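Local coordinates for putative membrane protein (Corynebacterium diphtheriae NCTC 13129, PDB 3C8I) that is of unknown function but contains a DUF3239 domain, the C-terminal part of a putative membrane protein, crystallised here as an assembly of four copies, at residues D15-M20 with I71-V76; L49-I54 with K135-E140. One frame throughout, in Å; residues are numbered along the deposited sequence.

Interaction 1 (D15-M20 with I71-V76)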
ATOM      1  N   ASP B  15     -21.272  -4.471  -4.618  1.00 56.00           N
ATOM      2  CA  ASP B  15     -22.160  -4.125  -5.738  1.00 53.85           C
ATOM      3  C   ASP B  15     -21.492  -3.448  -6.924  1.00 50.79           C
ATOM      4  O   ASP B  15     -20.368  -2.978  -6.837  1.00 51.24           O
ATOM      5  CB  ASP B  15     -23.371  -3.333  -5.264  1.00 54.77           C
ATOM      6  CG  ASP B  15     -24.650  -4.065  -5.541  1.00 57.90           C
ATOM      7  OD1 ASP B  15     -24.814  -4.484  -6.717  1.00 62.05           O
ATOM      8  OD2 ASP B  15     -25.472  -4.234  -4.603  1.00 60.31           O
ATOM      9  N   LEU B  16     -22.195  -3.446  -8.045  1.00 47.92           N
ATOM     10  CA  LEU B  16     -21.609  -3.038  -9.296  1.00 45.15           C
ATOM     11  C   LEU B  16     -21.505  -1.533  -9.351  1.00 42.35           C
ATOM     12  O   LEU B  16     -22.453  -0.834  -9.024  1.00 42.38           O
ATOM     13  CB  LEU B  16     -22.450  -3.531 -10.469  1.00 45.35           C
ATOM     14  CG  LEU B  16     -22.322  -5.026 -10.760  1.00 46.55           C
ATOM     15  CD1 LEU B  16     -23.379  -5.432 -11.798  1.00 45.32           C
ATOM     16  CD2 LEU B  16     -20.878  -5.371 -11.207  1.00 44.04           C
ATOM     17  N   VAL B  17     -20.359  -1.050  -9.809  1.00 38.91           N
ATOM     18  CA  VAL B  17     -20.169   0.349 -10.103  1.00 36.15           C
ATOM     19  C   VAL B  17     -19.685   0.474 -11.547  1.00 33.87           C
ATOM     20  O   VAL B  17     -18.961  -0.388 -12.044  1.00 32.70           O
ATOM     21  CB  VAL B  17     -19.182   1.034  -9.091  1.00 35.87           C
ATOM     22  CG1 VAL B  17     -19.714   0.915  -7.660  1.00 35.74           C
ATOM     23  CG2 VAL B  17     -17.756   0.457  -9.168  1.00 33.55           C
ATOM     24  N   PRO B  18     -20.074   1.550 -12.225  1.00 31.75           N
ATOM     25  CA  PRO B  18     -19.451   1.785 -13.525  1.00 30.76           C
ATOM     26  C   PRO B  18     -18.012   2.287 -13.377  1.00 29.06           C
ATOM     27  O   PRO B  18     -17.713   3.061 -12.454  1.00 28.18           O
ATOM     28  CB  PRO B  18     -20.322   2.869 -14.139  1.00 30.26           C
ATOM     29  CG  PRO B  18     -20.879   3.591 -12.984  1.00 31.31           C
ATOM     30  CD  PRO B  18     -21.047   2.606 -11.885  1.00 31.46           C
ATOM     31  N   ALA B  19     -17.147   1.829 -14.270  1.00 27.87           N
ATOM     32  CA  ALA B  19     -15.809   2.390 -14.426  1.00 28.17           C
ATOM     33  C   ALA B  19     -15.512   2.572 -15.922  1.00 27.03           C
ATOM     34  O   ALA B  19     -16.182   1.970 -16.782  1.00 28.34           O
ATOM     35  CB  ALA B  19     -14.740   1.501 -13.724  1.00 26.42           C
ATOM     36  N   MET B  20     -14.535   3.409 -16.232  1.00 27.01           N
ATOM     37  CA  MET B  20     -14.238   3.784 -17.596  1.00 26.70           C
ATOM     38  C   MET B  20     -12.773   4.180 -17.704  1.00 27.22           C
ATOM     39  O   MET B  20     -12.214   4.797 -16.785  1.00 27.16           O
ATOM     40  CB  MET B  20     -15.140   4.982 -17.974  1.00 26.59           C
ATOM     41  CG  MET B  20     -15.130   5.412 -19.458  1.00 27.01           C
ATOM     42  SD  MET B  20     -16.437   6.661 -19.795  1.00 23.11           S
ATOM     43  CE  MET B  20     -17.859   5.750 -19.309  1.00 27.14           C
ATOM     44  N   ILE B  71     -15.911  -0.250 -18.396  1.00 30.52           N
ATOM     45  CA  ILE B  71     -15.355  -1.317 -17.561  1.00 30.68           C
ATOM     46  C   ILE B  71     -16.295  -1.516 -16.370  1.00 30.16           C
ATOM     47  O   ILE B  71     -16.243  -0.764 -15.417  1.00 30.45           O
ATOM     48  CB  ILE B  71     -13.947  -0.967 -16.978  1.00 30.75           C
ATOM     49  CG1 ILE B  71     -12.922  -0.615 -18.064  1.00 32.07           C
ATOM     50  CG2 ILE B  71     -13.416  -2.131 -16.102  1.00 30.16           C
ATOM     51  CD1 ILE B  71     -12.641  -1.734 -19.046  1.00 33.76           C
ATOM     52  N   PRO B  72     -17.144  -2.546 -16.407  1.00 30.14           N
ATOM     53  CA  PRO B  72     -17.940  -2.852 -15.224  1.00 29.96           C
ATOM     54  C   PRO B  72     -17.035  -3.237 -14.042  1.00 28.84           C
ATOM     55  O   PRO B  72     -16.099  -4.008 -14.216  1.00 28.60           O
ATOM     56  CB  PRO B  72     -18.787  -4.044 -15.669  1.00 29.61           C
ATOM     57  CG  PRO B  72     -18.682  -4.070 -17.118  1.00 31.74           C
ATOM     58  CD  PRO B  72     -17.410  -3.471 -17.508  1.00 30.84           C
ATOM     59  N   ALA B  73     -17.332  -2.725 -12.851  1.00 28.90           N
ATOM     60  CA  ALA B  73     -16.436  -2.811 -11.714  1.00 29.74           C
ATOM     61  C   ALA B  73     -17.224  -3.060 -10.432  1.00 30.59           C
ATOM     62  O   ALA B  73     -18.475  -3.016 -10.428  1.00 29.54           O
ATOM     63  CB  ALA B  73     -15.587  -1.505 -11.597  1.00 28.33           C
ATOM     64  N   VAL B  74     -16.506  -3.373  -9.365  1.00 31.11           N
ATOM     65  CA  VAL B  74     -17.066  -3.339  -8.022  1.00 33.04           C
ATOM     66  C   VAL B  74     -16.117  -2.602  -7.082  1.00 33.11           C
ATOM     67  O   VAL B  74     -14.898  -2.565  -7.315  1.00 32.88           O
ATOM     68  CB  VAL B  74     -17.424  -4.752  -7.431  1.00 33.97           C
ATOM     69  CG1 VAL B  74     -18.332  -5.542  -8.392  1.00 36.29           C
ATOM     70  CG2 VAL B  74     -16.173  -5.542  -7.019  1.00 36.24           C
ATOM     71  N   ALA B  75     -16.687  -2.001  -6.040  1.00 33.58           N
ATOM     72  CA  ALA B  75     -15.909  -1.332  -5.010  1.00 35.16           C
ATOM     73  C   ALA B  75     -15.499  -2.411  -4.041  1.00 37.24           C
ATOM     74  O   ALA B  75     -16.339  -2.942  -3.275  1.00 37.79           O
ATOM     75  CB  ALA B  75     -16.720  -0.245  -4.317  1.00 35.33           C
ATOM     76  N   VAL B  76     -14.222  -2.772  -4.089  1.00 37.32           N
ATOM     77  CA  VAL B  76     -13.762  -3.969  -3.393  1.00 37.81           C
ATOM     78  C   VAL B  76     -13.428  -3.674  -1.940  1.00 38.64           C
ATOM     79  O   VAL B  76     -13.726  -4.507  -1.068  1.00 39.72           O
ATOM     80  CB  VAL B  76     -12.634  -4.707  -4.159  1.00 38.06           C
ATOM     81  CG1 VAL B  76     -11.330  -3.965  -4.092  1.00 38.20           C
ATOM     82  CG2 VAL B  76     -12.483  -6.155  -3.644  1.00 39.09           C
TER
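Val17 and Ala73 form an antiparallel hydrogen-bonded pair where strands 16-24 and 70-80 adjoin inside the six-stranded antiparallel sheet. Val17 N gives a nearly straight bond (168°) to Ala73 O at 2.8 Å. In return Ala73 N reaches Val17 O at 3.0 Å, more bent at the hydrogen. Two residues along, Ile71 N donates to Ala19 O at 2.8 Å, whereas the reverse bond from Ala19 N to Ile71 O is weak (128°). Between them Pro18 and Pro72 have no N-H to give; their backbones bond outward to Leu34 and Ile96, and their rings pack against helices 115-124 and 103-112. Ala73 O also receives a CA-H contact from Leu16 CA at 3.3 Å. Ala75 N, buried here, finds no partner in the model. On the face opposite the prolines, Ala19 CB touches Ala73 CB; with CG1 of Val17 anti to its carbonyl carbon (chi1 -59°), CG2 falls between backbone N and carbonyl carbon, 3.8 Å from Ala73 CB. At Leu16 and Val74 the side chains set off in diverging directions, yet cross obliquely at their ends, CD2 of Leu16 lying 3.8 Å from CG1 of Val74.

Interaction 2 (L49-I54 with K135-E140)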
ATOM      1  N   LEU B  49     -16.079  10.298  -7.572  1.00 29.74           N
ATOM      2  CA  LEU B  49     -15.243   9.720  -8.609  1.00 29.96           C
ATOM      3  C   LEU B  49     -13.991   9.171  -7.950  1.00 30.10           C
ATOM      4  O   LEU B  49     -13.341   9.867  -7.160  1.00 30.11           O
ATOM      5  CB  LEU B  49     -14.861  10.791  -9.635  1.00 30.44           C
ATOM      6  CG  LEU B  49     -16.058  11.533 -10.239  1.00 30.10           C
ATOM      7  CD1 LEU B  49     -15.600  12.768 -11.003  1.00 32.06           C
ATOM      8  CD2 LEU B  49     -16.927  10.559 -11.108  1.00 29.01           C
ATOM      9  N   ALA B  50     -13.655   7.922  -8.262  1.00 29.46           N
ATOM     10  CA  ALA B  50     -12.467   7.276  -7.708  1.00 29.76           C
ATOM     11  C   ALA B  50     -11.613   6.807  -8.867  1.00 30.13           C
ATOM     12  O   ALA B  50     -12.111   6.145  -9.761  1.00 32.23           O
ATOM     13  CB  ALA B  50     -12.876   6.070  -6.795  1.00 28.08           C
ATOM     14  N   THR B  51     -10.325   7.104  -8.856  1.00 29.98           N
ATOM     15  CA  THR B  51      -9.459   6.636  -9.911  1.00 29.65           C
ATOM     16  C   THR B  51      -8.445   5.608  -9.452  1.00 29.47           C
ATOM     17  O   THR B  51      -8.099   5.516  -8.268  1.00 28.23           O
ATOM     18  CB  THR B  51      -8.710   7.810 -10.628  1.00 29.80           C
ATOM     19  OG1 THR B  51      -7.924   8.527  -9.678  1.00 32.74           O
ATOM     20  CG2 THR B  51      -9.691   8.732 -11.403  1.00 31.10           C
ATOM     21  N   ARG B  52      -7.960   4.827 -10.408  1.00 29.27           N
ATOM     22  CA  ARG B  52      -6.984   3.796 -10.138  1.00 29.63           C
ATOM     23  C   ARG B  52      -6.136   3.520 -11.361  1.00 29.32           C
ATOM     24  O   ARG B  52      -6.653   3.346 -12.458  1.00 27.76           O
ATOM     25  CB  ARG B  52      -7.688   2.501  -9.742  1.00 29.58           C
ATOM     26  CG  ARG B  52      -6.765   1.370  -9.407  1.00 29.50           C
ATOM     27  CD  ARG B  52      -7.536   0.118  -8.963  1.00 29.10           C
ATOM     28  NE  ARG B  52      -6.631  -0.973  -8.608  1.00 29.47           N
ATOM     29  CZ  ARG B  52      -6.931  -1.997  -7.814  1.00 27.27           C
ATOM     30  NH1 ARG B  52      -8.151  -2.113  -7.309  1.00 27.57           N
ATOM     31  NH2 ARG B  52      -6.010  -2.935  -7.546  1.00 27.02           N
ATOM     32  N   ASN B  53      -4.839   3.438 -11.132  1.00 30.26           N
ATOM     33  CA  ASN B  53      -3.885   3.070 -12.160  1.00 31.30           C
ATOM     34  C   ASN B  53      -3.829   1.559 -12.284  1.00 31.08           C
ATOM     35  O   ASN B  53      -3.623   0.848 -11.292  1.00 31.40           O
ATOM     36  CB  ASN B  53      -2.530   3.671 -11.847  1.00 32.96           C
ATOM     37  CG  ASN B  53      -2.434   5.126 -12.274  1.00 37.81           C
ATOM     38  OD1 ASN B  53      -1.778   5.447 -13.274  1.00 46.23           O
ATOM     39  ND2 ASN B  53      -3.089   6.016 -11.535  1.00 42.82           N
ATOM     40  N   ILE B  54      -4.075   1.066 -13.488  1.00 30.05           N
ATOM     41  CA  ILE B  54      -4.189  -0.370 -13.751  1.00 31.14           C
ATOM     42  C   ILE B  54      -3.294  -0.787 -14.911  1.00 31.17           C
ATOM     43  O   ILE B  54      -3.231  -0.108 -15.942  1.00 30.70           O
ATOM     44  CB  ILE B  54      -5.674  -0.762 -14.036  1.00 31.20           C
ATOM     45  CG1 ILE B  54      -6.519  -0.569 -12.761  1.00 32.55           C
ATOM     46  CG2 ILE B  54      -5.797  -2.225 -14.528  1.00 30.51           C
ATOM     47  CD1 ILE B  54      -8.055  -0.813 -13.005  1.00 33.02           C
ATOM     48  N   LYS B 135      -6.310  13.892  -2.081  1.00 40.16           N
ATOM     49  CA  LYS B 135      -5.289  13.064  -1.425  1.00 39.15           C
ATOM     50  C   LYS B 135      -5.440  11.549  -1.551  1.00 38.22           C
ATOM     51  O   LYS B 135      -4.455  10.839  -1.420  1.00 38.06           O
ATOM     52  CB  LYS B 135      -5.083  13.488   0.036  1.00 40.82           C
ATOM     53  CG  LYS B 135      -6.184  13.159   0.992  1.00 42.41           C
ATOM     54  CD  LYS B 135      -5.985  13.876   2.336  1.00 41.03           C
ATOM     55  CE  LYS B 135      -4.854  13.289   3.180  1.00 39.49           C
ATOM     56  NZ  LYS B 135      -5.250  13.294   4.611  1.00 36.13           N
ATOM     57  N   PHE B 136      -6.654  11.034  -1.786  1.00 36.44           N
ATOM     58  CA  PHE B 136      -6.868   9.589  -1.919  1.00 35.99           C
ATOM     59  C   PHE B 136      -7.498   9.180  -3.267  1.00 35.78           C
ATOM     60  O   PHE B 136      -8.090   8.105  -3.380  1.00 35.54           O
ATOM     61  CB  PHE B 136      -7.736   9.059  -0.773  1.00 34.69           C
ATOM     62  CG  PHE B 136      -7.162   9.302   0.595  1.00 34.51           C
ATOM     63  CD1 PHE B 136      -5.806   9.065   0.853  1.00 34.53           C
ATOM     64  CD2 PHE B 136      -7.962   9.805   1.618  1.00 33.83           C
ATOM     65  CE1 PHE B 136      -5.272   9.300   2.120  1.00 33.96           C
ATOM     66  CE2 PHE B 136      -7.445  10.027   2.893  1.00 34.73           C
ATOM     67  CZ  PHE B 136      -6.096   9.778   3.145  1.00 34.54           C
ATOM     68  N   ASP B 137      -7.363  10.034  -4.273  1.00 35.77           N
ATOM     69  CA  ASP B 137      -7.928   9.784  -5.607  1.00 35.43           C
ATOM     70  C   ASP B 137      -9.448   9.545  -5.548  1.00 34.90           C
ATOM     71  O   ASP B 137      -9.995   8.643  -6.193  1.00 35.02           O
ATOM     72  CB  ASP B 137      -7.149   8.646  -6.284  1.00 35.69           C
ATOM     73  CG  ASP B 137      -5.706   9.052  -6.632  1.00 39.47           C
ATOM     74  OD1 ASP B 137      -5.435  10.277  -6.721  1.00 41.64           O
ATOM     75  OD2 ASP B 137      -4.861   8.152  -6.828  1.00 41.46           O
ATOM     76  N   LEU B 138     -10.120  10.376  -4.753  1.00 34.18           N
ATOM     77  CA  LEU B 138     -11.554  10.319  -4.565  1.00 34.46           C
ATOM     78  C   LEU B 138     -12.057  11.753  -4.485  1.00 34.50           C
ATOM     79  O   LEU B 138     -11.602  12.536  -3.650  1.00 34.25           O
ATOM     80  CB  LEU B 138     -11.905   9.538  -3.292  1.00 33.76           C
ATOM     81  CG  LEU B 138     -13.374   9.249  -2.977  1.00 33.40           C
ATOM     82  CD1 LEU B 138     -13.945   8.242  -3.922  1.00 32.92           C
ATOM     83  CD2 LEU B 138     -13.526   8.722  -1.514  1.00 35.10           C
ATOM     84  N   LEU B 139     -12.959  12.105  -5.384  1.00 34.78           N
ATOM     85  CA  LEU B 139     -13.514  13.467  -5.468  1.00 35.76           C
ATOM     86  C   LEU B 139     -15.029  13.374  -5.395  1.00 36.17           C
ATOM     87  O   LEU B 139     -15.653  12.767  -6.255  1.00 34.86           O
ATOM     88  CB  LEU B 139     -13.107  14.134  -6.794  1.00 35.75           C
ATOM     89  CG  LEU B 139     -13.499  15.604  -7.046  1.00 35.50           C
ATOM     90  CD1 LEU B 139     -12.625  16.533  -6.213  1.00 36.13           C
ATOM     91  CD2 LEU B 139     -13.417  15.978  -8.546  1.00 35.92           C
ATOM     92  N   GLU B 140     -15.624  13.977  -4.378  1.00 37.33           N
ATOM     93  CA  GLU B 140     -17.069  13.992  -4.285  1.00 39.06           C
ATOM     94  C   GLU B 140     -17.645  14.899  -5.366  1.00 39.18           C
ATOM     95  O   GLU B 140     -17.060  15.928  -5.691  1.00 38.90           O
ATOM     96  CB  GLU B 140     -17.550  14.350  -2.866  1.00 39.22           C
ATOM     97  CG  GLU B 140     -17.431  13.129  -1.924  1.00 41.79           C
ATOM     98  CD  GLU B 140     -18.050  13.318  -0.535  1.00 42.86           C
ATOM     99  OE1 GLU B 140     -18.444  14.463  -0.198  1.00 46.28           O
ATOM    100  OE2 GLU B 140     -18.120  12.309   0.225  1.00 46.18           O
TER
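Leu49 and Leu139 are paired by two backbone hydrogen bonds, which add the short C-terminal strand 138-140 as an antiparallel edge to strand 47-54. Leu49 N meets Leu139 O at 2.8 Å, and Leu139 N meets Leu49 O at 2.9 Å. Leu49 O is further approached by Leu138 CA, at 3.2 Å, a CA-H contact. The same pattern continues beyond the strand proper: Asp137 O accepts from Thr51 N at 3.1 Å and is met by Ala50 CA at 3.2 Å, so each carbonyl takes one N-H and one CA-H. Ala50 and Leu138 form the intervening non-hydrogen-bonded pair; CG of Leu138 stands opposite its own backbone N (chi1 -174°), and the CD1 branch touches Ala50 CB at 3.8 Å. Thr51 and Asp137 cross at about a right angle, Thr51 OG1 resting 3.5 Å from Asp137 CB rather than on the carboxylate.

What positions this shell is partly the backbone of Asp137, left-handed (phi 57°, psi 43°) where the chain enters the strand, and Leu138 N bonds to Thr134 OG1. Helix 128-132 packs on the Leu49, Thr51 and Leu139 face through Val131, Leu128 and Gln130, while Leu138 on the other face meets Ala48 and Val35. Both segments also reach other copies: Arg52 NH1 bonds to Trp98 O of the second subunit as well as to Pro93 O of its own chain, and Lys135 NZ makes a salt bridge with Glu110 of the third subunit. The aliphatic part of that lysine lies over its neighbour, with Lys135 CG 3.7 Å above the centre of the Phe136 ring.

Interactions 1 and 2 belong to one antiparallel sheet, ordered 88-95, 70-80, 16-24, 29-36, 47-54, 138-140. Interaction 1 joins the second and third strands of that order, interaction 2 the fifth and sixth, and strand 29-36 lies between them, bonded to both 16-24 and 47-54. Their centres are 13 Å apart and their nearest atoms about 5 Å, without touching. Along the chain the segments alternate, 15-20, 49-54, 71-76, 135-140, so the two pairings interlock the sequence: the N-terminal strand takes an inner place and the C-terminal one closes an edge within the chain. Interaction 1 thus holds the first modelled strand, and interaction 2 the last, in a single sheet.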